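Local atomic coordinates of endostatin (Mus musculus, PDB entry 1KOE), a protein that inhibits angiogenesis as the C-terminal non-collagenous fragment of collagen XVIII and carries a heparin-binding function. Residues P64-N67 against L68-V72; P75-D78 against S79-S82; R123-E126 against S127-E130. All coordinates share one frame; numbering follows the deposited sequence.

Interaction 1. Residues P64-N67 against L68-V72; sequences PIVN and LKDEV
Asn67 and Glu71 grip each other at three points across a tight reversal of the chain. The amide nitrogen ND2 of Asn67 gives a nearly straight bond (167°) to OE1 of Glu71, 2.9 Å away; the oxygen, met on its anti side, lies in the amide plane, with the nitrogen tilted 27° out of the carboxylate plane. On the other branch, Asn67 OD1 takes the backbone N-H of Glu71 at 3.0 Å from above the plane of the amide, and that of Lys69 weakly. Asn67 N in turn bonds Glu71 O at 2.9 Å. What puts the amide inside the turn is chi1 of 65°, which tucks CG of Asn67 between its own N and carbonyl carbon. The loop is a type I turn from Asn67 to Asp70, closed by Asp70 N on Asn67 O (2.9 Å), plus a G1-type bulge at Asp70, whose backbone is left-handed. Behind it Val66 faces Val72 as a non-hydrogen-bonded antiparallel pair, CG1 of Val66 lying 4.1 Å from CG2 of Val72. Beyond the two segments, Arg93 salt-bridges Glu71 OE2 and its carbonyl accepts Asn67 ND2, while His5 bonds Asp70 OD1. The hairpin joins strand 65-66, parallel to 4-8, to the outermost strand 72-74.

Interaction 2. Residues P75-D78 against S79-S82; sequences PSWD and SLFS
Phe81 drives the edge of its ring into the face of Trp77, four residues back. The two rings meet edge-to-face with planes 58° apart, and the phenyl centroid lies 4.7 Å from that of the five-membered ring. The touching atom is CE2 of Phe81, set over the centre of the indole and 3.3 Å from Trp77 CE2, while CZ leans out over the six-membered ring toward CZ2. Two torsions bring the rings together: CG of Trp77 swings opposite its backbone N (chi1 177°), and that of Phe81 stands opposite its carbonyl carbon (chi1 -54°). Leu80 crosses the indole at about a right angle, its CD1 4.2 Å from Trp77 CE3, so the tryptophan is met by two consecutive side chains of the turn.

The backbone beneath is held by i to i+3 bonds from Leu80 N to Trp77 O and from Phe81 N to Asp78 O, both 3.0 Å. At the start of the turn, Ser76 OG and Ser79 OG share a 2.7 Å hydrogen bond, and CG of Pro75 packs against the latter hydroxyl. Tyr52 ties the group to the rest of the protein: its carbonyl accepts Trp77 NE1, its hydroxyl bonds Asp78 OD1, and its ring meets both Trp77 and Phe81. The result is a short, weakly bonded helical turn after strand 72-74, with an i to i+4 aromatic pair packing its buried side against Tyr52 in this compact C-type lectin-like fold.

Interaction 3. Residues R123-E126 against S127-E130; sequences RLME and SYCE
Tyr128 lays one face of its ring over the backbone of Leu124 and Met125, and this is where the contact is tight. CA of Met125 makes a CH-pi contact 3.8 Å from the ring centroid and 20° off the normal, while Leu124 O sits over the same face, offset toward the rim and 3.4 Å from Tyr128 CG. The ring folds back this way because CG of Tyr128 is held between its own N and carbonyl carbon (chi1 61°). Underneath, a type I turn from Leu124 to Ser127 is closed by Ser127 N on Leu124 O at 2.8 Å. The oxygen that closes the turn thus also lies against the ring. Met125 runs alongside the tyrosine, pointing the same way, with CG 4.0 Å from Tyr128 CZ; its chain then bends at the sulfur and brings CE to 3.2 Å from Tyr128 OH. The hydroxyl is buried with no polar partner in the model, and CE of Met125 lies against it.

On the solvent side the grip slackens. Met125 as a whole is exposed despite that close approach, and Glu126 sits exposed at the bend. Arg123 stays at the margin, CB 4.4 Å from Tyr128 CE2, and its guanidinium group leads off to a salt bridge with Asp50.

Ser127, by contrast, is buried, its OG hydrogen-bonded to Gln142 and Thr140 of strand 140-145. Cys129, next after Tyr128, forms the disulfide with Cys159. The arrangement is a type I turn with Tyr128, the residue after it, folded back over its first peptide, leading into a weakly bonded helical turn that Cys129 and Glu130 enter with left-handed backbone angles, at one end of a disulfide in the endostatin fold.

From the N terminus the three contacts come in series, each folding one continuous stretch upon itself; none nests within or crosses another. Interaction 1 closes the hairpin loop between strands 65-66 and 72-74 at the edge of the five-stranded sheet. The chain leaves by strand 72-74 and enters interaction 2, whose opening residues pack back on the first: Ile65 CG1 lies 3.9 Å from Ser76 C. Interaction 3 closes a turn much later, beside the three-stranded sheet, and touches neither. Its nearest atoms are about 9 Å from interaction 2 and about 18 Å from interaction 1, which lies on the opposite side of the chain's centre.

Interaction 1. Residues P64-N67 against L68-V72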
# COMPACT_ATOMS: atom_id res chain seq x y z
N PRO A 64 15.88 -2.66 3.90
CA PRO A 64 14.72 -3.30 4.52
C PRO A 64 13.48 -2.43 4.60
O PRO A 64 13.56 -1.22 4.74
CB PRO A 64 15.24 -3.70 5.91
CG PRO A 64 16.38 -2.78 6.16
CD PRO A 64 17.04 -2.67 4.81
N ILE A 65 12.32 -3.07 4.49
CA ILE A 65 11.03 -2.39 4.60
C ILE A 65 10.57 -2.63 6.03
O ILE A 65 10.53 -3.77 6.49
CB ILE A 65 9.97 -2.99 3.63
CG1 ILE A 65 10.50 -2.99 2.18
CG2 ILE A 65 8.64 -2.23 3.77
CD1 ILE A 65 10.80 -1.62 1.58
N VAL A 66 10.23 -1.56 6.74
CA VAL A 66 9.81 -1.64 8.13
C VAL A 66 8.50 -0.92 8.34
O VAL A 66 8.08 -0.12 7.50
CB VAL A 66 10.88 -0.99 9.11
CG1 VAL A 66 12.25 -1.62 8.89
CG2 VAL A 66 10.96 0.53 8.94
N ASN A 67 7.82 -1.24 9.43
CA ASN A 67 6.58 -0.54 9.75
C ASN A 67 6.90 0.77 10.51
O ASN A 67 8.08 1.12 10.69
CB ASN A 67 5.58 -1.45 10.49
CG ASN A 67 6.07 -1.89 11.85
OD1 ASN A 67 6.93 -1.25 12.47
ND2 ASN A 67 5.47 -2.95 12.37
N LEU A 68 5.87 1.48 10.95
CA LEU A 68 6.01 2.75 11.65
C LEU A 68 6.94 2.65 12.87
O LEU A 68 7.64 3.61 13.19
CB LEU A 68 4.64 3.24 12.09
CG LEU A 68 4.58 4.60 12.80
CD1 LEU A 68 4.84 5.70 11.80
CD2 LEU A 68 3.22 4.79 13.47
N LYS A 69 6.88 1.51 13.55
CA LYS A 69 7.69 1.25 14.75
C LYS A 69 9.04 0.60 14.45
O LYS A 69 9.70 0.09 15.35
CB LYS A 69 6.89 0.38 15.73
CG LYS A 69 5.64 1.09 16.28
CD LYS A 69 4.84 0.20 17.22
CE LYS A 69 3.86 1.02 18.06
NZ LYS A 69 3.00 1.93 17.23
N ASP A 70 9.45 0.66 13.18
CA ASP A 70 10.72 0.10 12.73
C ASP A 70 10.86 -1.41 12.82
O ASP A 70 11.97 -1.93 12.83
CB ASP A 70 11.94 0.79 13.41
CG ASP A 70 12.13 2.23 12.97
OD1 ASP A 70 11.52 2.66 11.98
OD2 ASP A 70 12.91 2.95 13.60
N GLU A 71 9.74 -2.12 12.89
CA GLU A 71 9.77 -3.58 12.90
C GLU A 71 9.93 -4.02 11.46
O GLU A 71 9.21 -3.55 10.56
CB GLU A 71 8.48 -4.12 13.50
CG GLU A 71 8.32 -3.59 14.92
CD GLU A 71 7.03 -3.97 15.60
OE1 GLU A 71 5.99 -4.23 14.93
OE2 GLU A 71 7.06 -3.98 16.85
N VAL A 72 10.91 -4.89 11.22
CA VAL A 72 11.21 -5.34 9.87
C VAL A 72 10.13 -6.21 9.28
O VAL A 72 9.71 -7.19 9.91
CB VAL A 72 12.58 -6.05 9.81
CG1 VAL A 72 12.94 -6.40 8.37
CG2 VAL A 72 13.64 -5.16 10.45

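Interaction 2. Residues P75-D78 against S79-S82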
# COMPACT_ATOMS: atom_id res chain seq x y z
N PRO A 75 13.09 -7.95 3.76
CA PRO A 75 14.51 -7.59 3.57
C PRO A 75 14.77 -6.52 2.52
O PRO A 75 15.79 -5.82 2.57
CB PRO A 75 15.16 -8.94 3.22
CG PRO A 75 14.02 -9.74 2.64
CD PRO A 75 12.86 -9.38 3.50
N SER A 76 13.83 -6.36 1.59
CA SER A 76 13.97 -5.37 0.53
C SER A 76 12.65 -5.19 -0.19
O SER A 76 11.70 -5.96 -0.02
CB SER A 76 15.00 -5.83 -0.51
OG SER A 76 14.52 -6.95 -1.22
N TRP A 77 12.61 -4.17 -1.03
CA TRP A 77 11.45 -3.85 -1.85
C TRP A 77 11.28 -4.95 -2.90
O TRP A 77 10.20 -5.51 -3.07
CB TRP A 77 11.69 -2.50 -2.52
CG TRP A 77 10.62 -2.03 -3.46
CD1 TRP A 77 10.73 -1.88 -4.82
CD2 TRP A 77 9.31 -1.53 -3.11
NE1 TRP A 77 9.60 -1.29 -5.33
CE2 TRP A 77 8.71 -1.05 -4.31
CE3 TRP A 77 8.60 -1.42 -1.91
CZ2 TRP A 77 7.43 -0.48 -4.34
CZ3 TRP A 77 7.32 -0.85 -1.93
CH2 TRP A 77 6.75 -0.39 -3.14
N ASP A 78 12.39 -5.31 -3.55
CA ASP A 78 12.37 -6.33 -4.59
C ASP A 78 11.79 -7.64 -4.12
O ASP A 78 11.11 -8.33 -4.88
CB ASP A 78 13.79 -6.59 -5.12
CG ASP A 78 14.23 -5.56 -6.13
OD1 ASP A 78 13.40 -4.70 -6.50
OD2 ASP A 78 15.41 -5.61 -6.54
N SER A 79 12.07 -8.01 -2.87
CA SER A 79 11.57 -9.27 -2.33
C SER A 79 10.07 -9.39 -2.40
O SER A 79 9.53 -10.49 -2.55
CB SER A 79 12.02 -9.43 -0.87
OG SER A 79 13.43 -9.39 -0.81
N LEU A 80 9.37 -8.26 -2.30
CA LEU A 80 7.91 -8.28 -2.35
C LEU A 80 7.37 -8.60 -3.74
O LEU A 80 6.27 -9.15 -3.88
CB LEU A 80 7.35 -6.92 -1.91
CG LEU A 80 7.58 -6.40 -0.49
CD1 LEU A 80 6.99 -4.99 -0.40
CD2 LEU A 80 6.93 -7.30 0.54
N PHE A 81 8.15 -8.29 -4.77
CA PHE A 81 7.72 -8.46 -6.15
C PHE A 81 8.35 -9.63 -6.89
O PHE A 81 8.29 -9.70 -8.12
CB PHE A 81 7.97 -7.14 -6.90
CG PHE A 81 7.33 -5.96 -6.24
CD1 PHE A 81 5.97 -5.69 -6.43
CD2 PHE A 81 8.07 -5.14 -5.37
CE1 PHE A 81 5.35 -4.63 -5.75
CE2 PHE A 81 7.47 -4.09 -4.70
CZ PHE A 81 6.10 -3.83 -4.88
N SER A 82 8.85 -10.58 -6.13
CA SER A 82 9.52 -11.78 -6.65
C SER A 82 8.57 -12.82 -7.23
O SER A 82 8.99 -13.76 -7.92
CB SER A 82 10.27 -12.43 -5.49
OG SER A 82 9.33 -12.75 -4.48

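Interaction 3. Residues R123-E126 against S127-E130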
# COMPACT_ATOMS: atom_id res chain seq x y z
N ARG A 123 1.01 -2.43 -13.27
CA ARG A 123 -0.35 -1.93 -13.28
C ARG A 123 -1.34 -2.84 -13.99
O ARG A 123 -0.99 -3.48 -14.99
CB ARG A 123 -0.40 -0.52 -13.90
CG ARG A 123 -0.28 -0.50 -15.42
CD ARG A 123 0.19 0.86 -15.92
NE ARG A 123 1.65 0.96 -15.86
CZ ARG A 123 2.37 1.92 -16.42
NH1 ARG A 123 1.76 2.90 -17.09
NH2 ARG A 123 3.70 1.88 -16.35
N LEU A 124 -2.55 -2.93 -13.43
CA LEU A 124 -3.64 -3.73 -14.00
C LEU A 124 -4.70 -2.72 -14.44
O LEU A 124 -5.54 -2.30 -13.65
CB LEU A 124 -4.22 -4.69 -12.96
CG LEU A 124 -3.31 -5.85 -12.56
CD1 LEU A 124 -3.99 -6.71 -11.51
CD2 LEU A 124 -2.96 -6.70 -13.78
N MET A 125 -4.65 -2.32 -15.71
CA MET A 125 -5.56 -1.33 -16.24
C MET A 125 -7.02 -1.69 -16.17
O MET A 125 -7.87 -0.81 -16.15
CB MET A 125 -5.17 -0.94 -17.65
CG MET A 125 -3.77 -0.33 -17.70
SD MET A 125 -3.44 0.63 -19.20
CE MET A 125 -3.07 2.26 -18.48
N GLU A 126 -7.32 -2.98 -16.08
CA GLU A 126 -8.70 -3.41 -15.97
C GLU A 126 -9.08 -3.63 -14.51
O GLU A 126 -10.22 -4.00 -14.21
CB GLU A 126 -8.96 -4.70 -16.75
CG GLU A 126 -8.60 -4.63 -18.23
CD GLU A 126 -9.43 -3.63 -19.01
OE1 GLU A 126 -10.58 -3.36 -18.61
OE2 GLU A 126 -8.92 -3.12 -20.03
N SER A 127 -8.14 -3.40 -13.60
CA SER A 127 -8.44 -3.62 -12.20
C SER A 127 -7.76 -2.66 -11.23
O SER A 127 -7.03 -3.05 -10.32
CB SER A 127 -8.16 -5.07 -11.81
OG SER A 127 -8.97 -5.42 -10.70
N TYR A 128 -8.01 -1.38 -11.45
CA TYR A 128 -7.50 -0.35 -10.57
C TYR A 128 -8.50 0.79 -10.38
O TYR A 128 -8.13 1.96 -10.21
CB TYR A 128 -6.08 0.12 -10.93
CG TYR A 128 -5.84 0.76 -12.29
CD1 TYR A 128 -6.89 1.09 -13.15
CD2 TYR A 128 -4.54 1.04 -12.69
CE1 TYR A 128 -6.63 1.69 -14.40
CE2 TYR A 128 -4.26 1.63 -13.92
CZ TYR A 128 -5.31 1.96 -14.77
OH TYR A 128 -5.02 2.58 -15.96
N CYS A 129 -9.78 0.41 -10.35
CA CYS A 129 -10.89 1.33 -10.14
C CYS A 129 -10.80 2.59 -11.00
O CYS A 129 -11.01 3.70 -10.51
CB CYS A 129 -11.00 1.69 -8.65
SG CYS A 129 -11.35 0.24 -7.62
N GLU A 130 -10.49 2.39 -12.28
CA GLU A 130 -10.37 3.49 -13.24
C GLU A 130 -9.39 4.53 -12.68
O GLU A 130 -9.69 5.72 -12.54
CB GLU A 130 -11.76 4.04 -13.55
CG GLU A 130 -12.64 2.93 -14.16
CD GLU A 130 -14.13 3.24 -14.23
OE1 GLU A 130 -14.52 4.42 -14.11
OE2 GLU A 130 -14.90 2.27 -14.43